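Local coordinates for protein thiosulfate reductase (Thermus thermophilus, PDB 2VPZ) that probably reduces thiosulfate or polysulfide, an oxidoreductase carrying molybdenum, two molybdopterin guanine dinucleotides and a [4Fe-4S] cluster, at residues I210-H215 against R238-A243; V232-P237 against A244-W249. All coordinates share one frame; numbering follows the deposited sequence.

Interaction 1: I210-H215 against R238-A243; sequences IGEDTH and RFSTAA. With MGD (2-amino-5,6-dimercapto-7-methyl-3,7,8a,9-tetrahydro-8-oxa-1,3,9,10-tetraaza-anthracen-4-one guanosine dinucleotide), chain I.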
# COMPACT_ATOMS: atom_id res chain seq x y z
N ILE A 210 21.11 -4.99 -17.72
CA ILE A 210 21.63 -3.92 -16.84
C ILE A 210 21.06 -4.08 -15.43
O ILE A 210 19.83 -4.10 -15.20
CB ILE A 210 21.35 -2.45 -17.38
CG1 ILE A 210 22.16 -2.16 -18.65
CG2 ILE A 210 21.71 -1.43 -16.26
CD1 ILE A 210 21.63 -0.97 -19.49
N GLY A 211 21.96 -4.18 -14.46
CA GLY A 211 21.57 -4.41 -13.09
C GLY A 211 22.19 -5.74 -12.64
O GLY A 211 22.41 -5.93 -11.44
N GLU A 212 22.42 -6.67 -13.57
CA GLU A 212 23.09 -7.95 -13.30
C GLU A 212 24.54 -7.69 -13.79
O GLU A 212 25.52 -7.98 -13.07
CB GLU A 212 22.40 -9.14 -14.04
CG GLU A 212 21.12 -9.58 -13.27
CD GLU A 212 20.14 -10.40 -14.10
OE1 GLU A 212 19.58 -9.85 -15.08
OE2 GLU A 212 19.91 -11.59 -13.76
N ASP A 213 24.65 -7.13 -15.01
CA ASP A 213 25.91 -6.61 -15.62
C ASP A 213 25.90 -5.30 -14.82
O ASP A 213 24.99 -4.46 -14.93
CB ASP A 213 25.77 -6.35 -17.15
CG ASP A 213 26.50 -5.06 -17.64
OD1 ASP A 213 27.40 -4.53 -16.92
OD2 ASP A 213 26.17 -4.60 -18.75
N THR A 214 26.94 -5.12 -14.03
CA THR A 214 26.98 -4.04 -13.09
C THR A 214 28.04 -2.93 -13.24
O THR A 214 28.46 -2.29 -12.25
CB THR A 214 26.92 -4.75 -11.67
OG1 THR A 214 25.94 -4.15 -10.85
CG2 THR A 214 28.27 -4.84 -11.02
N HIS A 215 28.45 -2.71 -14.51
CA HIS A 215 29.41 -1.65 -14.93
C HIS A 215 28.84 -0.37 -14.31
O HIS A 215 27.71 0.06 -14.58
CB HIS A 215 29.50 -1.55 -16.50
CG HIS A 215 30.52 -2.43 -17.13
ND1 HIS A 215 30.51 -2.79 -18.45
CD2 HIS A 215 31.58 -3.05 -16.60
CE1 HIS A 215 31.52 -3.60 -18.70
NE2 HIS A 215 32.18 -3.77 -17.58
N ARG A 238 14.56 -14.38 -21.23
CA ARG A 238 14.57 -14.44 -19.75
C ARG A 238 14.09 -13.10 -19.10
O ARG A 238 14.51 -12.03 -19.54
CB ARG A 238 15.99 -14.78 -19.23
CG ARG A 238 16.10 -15.40 -17.81
CD ARG A 238 17.55 -15.40 -17.28
NE ARG A 238 18.27 -14.18 -17.64
CZ ARG A 238 18.64 -13.21 -16.79
NH1 ARG A 238 18.36 -13.33 -15.50
NH2 ARG A 238 19.28 -12.12 -17.22
N PHE A 239 13.21 -13.16 -18.10
CA PHE A 239 12.70 -11.96 -17.38
C PHE A 239 13.78 -11.51 -16.37
O PHE A 239 13.68 -11.80 -15.16
CB PHE A 239 11.37 -12.19 -16.63
CG PHE A 239 10.68 -10.89 -16.13
CD1 PHE A 239 9.91 -10.12 -17.01
CD2 PHE A 239 10.76 -10.48 -14.80
CE1 PHE A 239 9.24 -8.95 -16.59
CE2 PHE A 239 10.09 -9.30 -14.34
CZ PHE A 239 9.34 -8.54 -15.25
N SER A 240 14.78 -10.79 -16.87
CA SER A 240 15.93 -10.27 -16.10
C SER A 240 15.64 -9.07 -15.16
O SER A 240 14.48 -8.65 -15.01
CB SER A 240 17.07 -9.85 -17.04
OG SER A 240 16.84 -8.56 -17.61
N THR A 241 16.69 -8.52 -14.56
CA THR A 241 16.57 -7.37 -13.68
C THR A 241 16.11 -6.14 -14.48
O THR A 241 15.18 -5.43 -14.06
CB THR A 241 17.91 -7.01 -12.93
OG1 THR A 241 18.30 -8.06 -12.05
CG2 THR A 241 17.72 -5.68 -12.14
N ALA A 242 16.73 -5.92 -15.64
CA ALA A 242 16.38 -4.79 -16.51
C ALA A 242 14.93 -4.95 -17.02
O ALA A 242 14.21 -3.96 -17.19
CB ALA A 242 17.40 -4.67 -17.70
N ALA A 243 14.49 -6.18 -17.25
CA ALA A 243 13.09 -6.40 -17.65
C ALA A 243 12.16 -6.05 -16.46
O ALA A 243 11.02 -5.61 -16.66
CB ALA A 243 12.85 -7.91 -18.07
PB MGD I . 24.23 -10.06 -23.03
O1B MGD I . 24.81 -11.33 -23.50
O2B MGD I . 23.72 -9.09 -23.96
O3B MGD I . 25.48 -9.60 -22.14
O3A MGD I . 26.92 -8.63 -20.27
PA MGD I . 25.99 -8.23 -21.49
O1A MGD I . 26.88 -7.46 -22.33
O2A MGD I . 24.87 -7.45 -20.98
O5' MGD I . 23.08 -10.34 -22.02
C5' MGD I . 22.87 -11.46 -21.15
C4' MGD I . 21.38 -11.65 -21.34
O4' MGD I . 21.31 -12.10 -22.68
C3' MGD I . 20.67 -12.75 -20.50
O3' MGD I . 19.46 -12.24 -19.89
C2' MGD I . 20.28 -13.85 -21.52
O2' MGD I . 18.92 -14.21 -21.31
C1' MGD I . 20.25 -13.07 -22.82
N9 MGD I . 20.09 -13.81 -24.10
C8 MGD I . 20.55 -15.07 -24.38
N7 MGD I . 20.22 -15.45 -25.65
C5 MGD I . 19.52 -14.41 -26.19
C6 MGD I . 18.81 -14.18 -27.47
O6 MGD I . 18.91 -15.06 -28.33
N1 MGD I . 18.19 -13.02 -27.66
C2 MGD I . 18.12 -12.07 -26.70
N2 MGD I . 17.46 -10.88 -26.95
N3 MGD I . 18.74 -12.21 -25.49
C4 MGD I . 19.44 -13.33 -25.18
C10 MGD I . 28.26 -9.06 -20.26
C11 MGD I . 29.05 -7.84 -19.95
O11 MGD I . 28.78 -7.46 -18.59
C12 MGD I . 30.55 -7.94 -20.35
S12 MGD I . 31.02 -8.41 -21.90
C13 MGD I . 31.58 -7.63 -19.49
S13 MGD I . 33.20 -7.64 -20.03
C14 MGD I . 31.30 -7.26 -18.06
N15 MGD I . 31.55 -8.26 -17.08
C16 MGD I . 30.91 -8.24 -15.87
C17 MGD I . 31.14 -9.23 -14.76
O17 MGD I . 32.01 -10.13 -14.90
N18 MGD I . 30.45 -9.10 -13.57
C19 MGD I . 29.51 -8.12 -13.48
N19 MGD I . 28.82 -8.08 -12.36
N20 MGD I . 29.19 -7.19 -14.44
C21 MGD I . 29.90 -7.21 -15.61
N22 MGD I . 29.65 -6.37 -16.60
C23 MGD I . 29.90 -6.69 -17.97
O HOH W 1 19.06 -7.16 -16.15
O HOH W 2 20.20 -7.74 -9.81

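Interaction 2: V232-P237 against A244-W249; sequences VVVVDP and AKAHRW. With MGD (2-amino-5,6-dimercapto-7-methyl-3,7,8a,9-tetrahydro-8-oxa-1,3,9,10-tetraaza-anthracen-4-one guanosine dinucleotide), chain I.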
# COMPACT_ATOMS: atom_id res chain seq x y z
N VAL A 232 11.57 2.08 -21.12
CA VAL A 232 12.46 0.99 -21.52
C VAL A 232 11.83 -0.34 -22.01
O VAL A 232 11.08 -0.97 -21.26
CB VAL A 232 13.38 0.65 -20.25
CG1 VAL A 232 14.53 -0.28 -20.61
CG2 VAL A 232 13.89 1.96 -19.61
N VAL A 233 12.17 -0.78 -23.22
CA VAL A 233 11.66 -2.06 -23.76
C VAL A 233 12.77 -3.15 -23.71
O VAL A 233 13.87 -2.93 -24.20
CB VAL A 233 11.14 -1.90 -25.25
CG1 VAL A 233 10.66 -3.26 -25.79
CG2 VAL A 233 9.98 -0.86 -25.32
N VAL A 234 12.52 -4.30 -23.10
CA VAL A 234 13.54 -5.36 -23.05
C VAL A 234 13.12 -6.60 -23.87
O VAL A 234 12.01 -7.09 -23.75
CB VAL A 234 13.88 -5.82 -21.56
CG1 VAL A 234 14.77 -7.09 -21.57
CG2 VAL A 234 14.61 -4.69 -20.81
N VAL A 235 14.04 -7.04 -24.73
CA VAL A 235 13.88 -8.20 -25.61
C VAL A 235 14.88 -9.24 -25.05
O VAL A 235 16.10 -9.00 -25.04
CB VAL A 235 14.25 -7.82 -27.08
CG1 VAL A 235 14.01 -9.01 -28.01
CG2 VAL A 235 13.43 -6.58 -27.53
N ASP A 236 14.38 -10.39 -24.57
CA ASP A 236 15.22 -11.41 -23.92
C ASP A 236 14.34 -12.65 -23.65
O ASP A 236 13.17 -12.51 -23.29
CB ASP A 236 15.68 -10.78 -22.55
CG ASP A 236 16.92 -11.48 -21.91
OD1 ASP A 236 17.02 -12.73 -21.92
OD2 ASP A 236 17.79 -10.74 -21.33
N PRO A 237 14.87 -13.89 -23.85
CA PRO A 237 14.01 -15.05 -23.54
C PRO A 237 13.85 -15.22 -22.00
O PRO A 237 13.10 -16.08 -21.54
CB PRO A 237 14.74 -16.24 -24.19
CG PRO A 237 16.18 -15.79 -24.30
CD PRO A 237 16.08 -14.30 -24.57
N ALA A 244 12.65 -6.19 -15.22
CA ALA A 244 11.85 -5.88 -14.03
C ALA A 244 11.54 -4.38 -13.88
O ALA A 244 10.70 -3.98 -13.05
CB ALA A 244 12.56 -6.41 -12.74
N LYS A 245 12.22 -3.58 -14.70
CA LYS A 245 12.10 -2.10 -14.76
C LYS A 245 11.50 -1.59 -16.10
O LYS A 245 11.42 -0.38 -16.32
CB LYS A 245 13.49 -1.46 -14.60
CG LYS A 245 14.31 -1.98 -13.43
CD LYS A 245 13.45 -2.14 -12.16
CE LYS A 245 14.30 -2.16 -10.90
NZ LYS A 245 13.48 -2.15 -9.64
N ALA A 246 11.07 -2.52 -16.95
CA ALA A 246 10.55 -2.19 -18.28
C ALA A 246 9.05 -2.00 -18.48
O ALA A 246 8.23 -2.61 -17.78
CB ALA A 246 11.08 -3.27 -19.30
N HIS A 247 8.69 -1.15 -19.43
CA HIS A 247 7.30 -0.87 -19.78
C HIS A 247 6.82 -2.05 -20.64
O HIS A 247 5.71 -2.51 -20.46
CB HIS A 247 7.28 0.54 -20.36
CG HIS A 247 7.96 1.56 -19.52
ND1 HIS A 247 7.32 2.27 -18.55
CD2 HIS A 247 9.25 1.83 -19.37
CE1 HIS A 247 8.19 2.94 -17.83
NE2 HIS A 247 9.39 2.69 -18.32
N ARG A 248 7.69 -2.60 -21.48
CA ARG A 248 7.36 -3.80 -22.26
C ARG A 248 8.44 -4.93 -22.18
O ARG A 248 9.63 -4.64 -22.28
CB ARG A 248 7.14 -3.48 -23.75
CG ARG A 248 6.27 -2.27 -24.03
CD ARG A 248 6.18 -1.94 -25.54
NE ARG A 248 5.12 -2.69 -26.21
CZ ARG A 248 4.00 -2.18 -26.71
NH1 ARG A 248 3.77 -0.88 -26.63
NH2 ARG A 248 3.08 -2.97 -27.26
N TRP A 249 8.03 -6.18 -21.97
CA TRP A 249 8.98 -7.31 -22.02
C TRP A 249 8.62 -8.16 -23.26
O TRP A 249 7.50 -8.66 -23.33
CB TRP A 249 8.93 -8.24 -20.77
CG TRP A 249 9.81 -9.55 -20.89
CD1 TRP A 249 11.05 -9.68 -21.48
CD2 TRP A 249 9.49 -10.87 -20.37
NE1 TRP A 249 11.50 -10.98 -21.36
CE2 TRP A 249 10.57 -11.73 -20.69
CE3 TRP A 249 8.40 -11.41 -19.66
CZ2 TRP A 249 10.59 -13.10 -20.33
CZ3 TRP A 249 8.41 -12.78 -19.30
CH2 TRP A 249 9.51 -13.60 -19.65
PB MGD I . 24.23 -10.06 -23.03
O1B MGD I . 24.81 -11.33 -23.50
O2B MGD I . 23.72 -9.09 -23.96
O3B MGD I . 25.48 -9.60 -22.14
O3A MGD I . 26.92 -8.63 -20.27
PA MGD I . 25.99 -8.23 -21.49
O1A MGD I . 26.88 -7.46 -22.33
O2A MGD I . 24.87 -7.45 -20.98
O5' MGD I . 23.08 -10.34 -22.02
C5' MGD I . 22.87 -11.46 -21.15
C4' MGD I . 21.38 -11.65 -21.34
O4' MGD I . 21.31 -12.10 -22.68
C3' MGD I . 20.67 -12.75 -20.50
O3' MGD I . 19.46 -12.24 -19.89
C2' MGD I . 20.28 -13.85 -21.52
O2' MGD I . 18.92 -14.21 -21.31
C1' MGD I . 20.25 -13.07 -22.82
N9 MGD I . 20.09 -13.81 -24.10
C8 MGD I . 20.55 -15.07 -24.38
N7 MGD I . 20.22 -15.45 -25.65
C5 MGD I . 19.52 -14.41 -26.19
C6 MGD I . 18.81 -14.18 -27.47
O6 MGD I . 18.91 -15.06 -28.33
N1 MGD I . 18.19 -13.02 -27.66
C2 MGD I . 18.12 -12.07 -26.70
N2 MGD I . 17.46 -10.88 -26.95
N3 MGD I . 18.74 -12.21 -25.49
C4 MGD I . 19.44 -13.33 -25.18
C10 MGD I . 28.26 -9.06 -20.26
C11 MGD I . 29.05 -7.84 -19.95
O11 MGD I . 28.78 -7.46 -18.59
C12 MGD I . 30.55 -7.94 -20.35
S12 MGD I . 31.02 -8.41 -21.90
C13 MGD I . 31.58 -7.63 -19.49
S13 MGD I . 33.20 -7.64 -20.03
C14 MGD I . 31.30 -7.26 -18.06
N15 MGD I . 31.55 -8.26 -17.08
C16 MGD I . 30.91 -8.24 -15.87
C17 MGD I . 31.14 -9.23 -14.76
O17 MGD I . 32.01 -10.13 -14.90
N18 MGD I . 30.45 -9.10 -13.57
C19 MGD I . 29.51 -8.12 -13.48
N19 MGD I . 28.82 -8.08 -12.36
N20 MGD I . 29.19 -7.19 -14.44
C21 MGD I . 29.90 -7.21 -15.61
N22 MGD I . 29.65 -6.37 -16.60
C23 MGD I . 29.90 -6.69 -17.97

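Interaction 1: I210-H215 against R238-A243
The carbonyl oxygen of Ile210 rests against Ala242, 3.5 Å from its CB. Water 1 ties the same place together: it accepts from Ala242 N, donates to Glu212 OE1 and gives a weak bond to Ile210 O. At Gly211 the CA passes 4.2 Å from Thr241 CG2, and a CB there would run into that methyl; Gly211 O reaches Thr241 OG1 through water 2. Glu212 carries the contact. With CG beside its own backbone N (chi1 -79°), the chain stretches past Thr241 OG1 and meets Arg238 end-on. Glu212 OE2 takes Arg238 NH1 at 2.9 Å with its syn lone pair, while Glu212 OE1 takes Arg238 NH2 at 3.1 Å. The carboxylate and guanidinium planes stand 45° apart. Thr241 N comes to Glu212 OE1 from the other face of the carboxylate, 3.2 Å away and almost straight (178°). Arg238 NH2 also donates to ribose O3' of MGD, at 2.7 Å. Without Glu212, an alanine in its place would strip Arg238 and Thr241 N of this carboxylate, and the guanidinium would probably be freer to swing off the ribose. Further on, the segment turns to the pterin of MGD: Asp213 OD1 accepts from N22 and, in an Asx turn, from His215 N; Thr214 N donates to N20 at 3.1 Å; one face of the His215 ring lies against N22 and C23. The buried pair probably offsets the arginine's charge and, with cation-pi partners Tyr694 and Trp650, helps to fix its rotation, Glu212 acting as a second-shell residue aiming Arg238 at the cofactor.

Interaction 2: V232-P237 against A244-W249
Asp236 OD1 is gripped twice, by the backbone N of Arg238 and, at a very short and so doubtful 2.5 Å, by ribose O2' of MGD, while the residue's carbonyl oxygen faces across to Trp249. The other carboxylate oxygen, Asp236 OD2, accepts from ribose O3' of MGD at 2.7 Å. Trp249 swings its indole along the neighbouring strand, CG anti to its backbone N (chi1 173°), and Trp249 NE1 donates to Asp236 O at 3.0 Å, that oxygen lying 26° out of the ring plane. Behind this end the two strands run parallel: Val234 N donates to Arg248 O at 3.0 Å, and His247 N to Val232 O. Val233 and Arg248 lie side by side on one face, with Val233 CG2 4.0 Å from Arg248 CD; the guanidinium continues away to salt bridges with Glu314 and Glu318. On the face of Val234 and Trp249, Val234 CG2 meets Ala246 CB at 4.1 Å. Beyond the residues paired across this contact, Val235 O accepts from guanine N2 of MGD at 3.0 Å, and Pro237 CD packs near its N3. An acidic residue just past a parallel strand, holding both ribose hydroxyls, recalls Rossmann-like nucleotide sites; here the indole bond to the Asp236 carbonyl probably helps to steady the backbone that presents it.

Along the chain the segments alternate, 210-215, 232-237, 238-243 and 244-249, so the two contacts interlock, their centres 10 Å apart. Strand 202-206, helix 216-227 and strand 231-235 form a beta-alpha-beta unit of the four-stranded parallel sheet, in which 248-250 is an outermost strand within this chain, beside 231-235. Interaction 1 joins the loops that follow strands 202-206 and 231-235; interaction 2 joins strand 231-235 to 248-250. Phe239 and Trp249 meet edge-to-face between them, Phe239 CD1 lying 3.3 Å from Trp249 CE3. Loops at the C-terminal ends of neighbouring parallel strands thus together cradle one MGD, from its pterin at interaction 1 to its guanine at interaction 2.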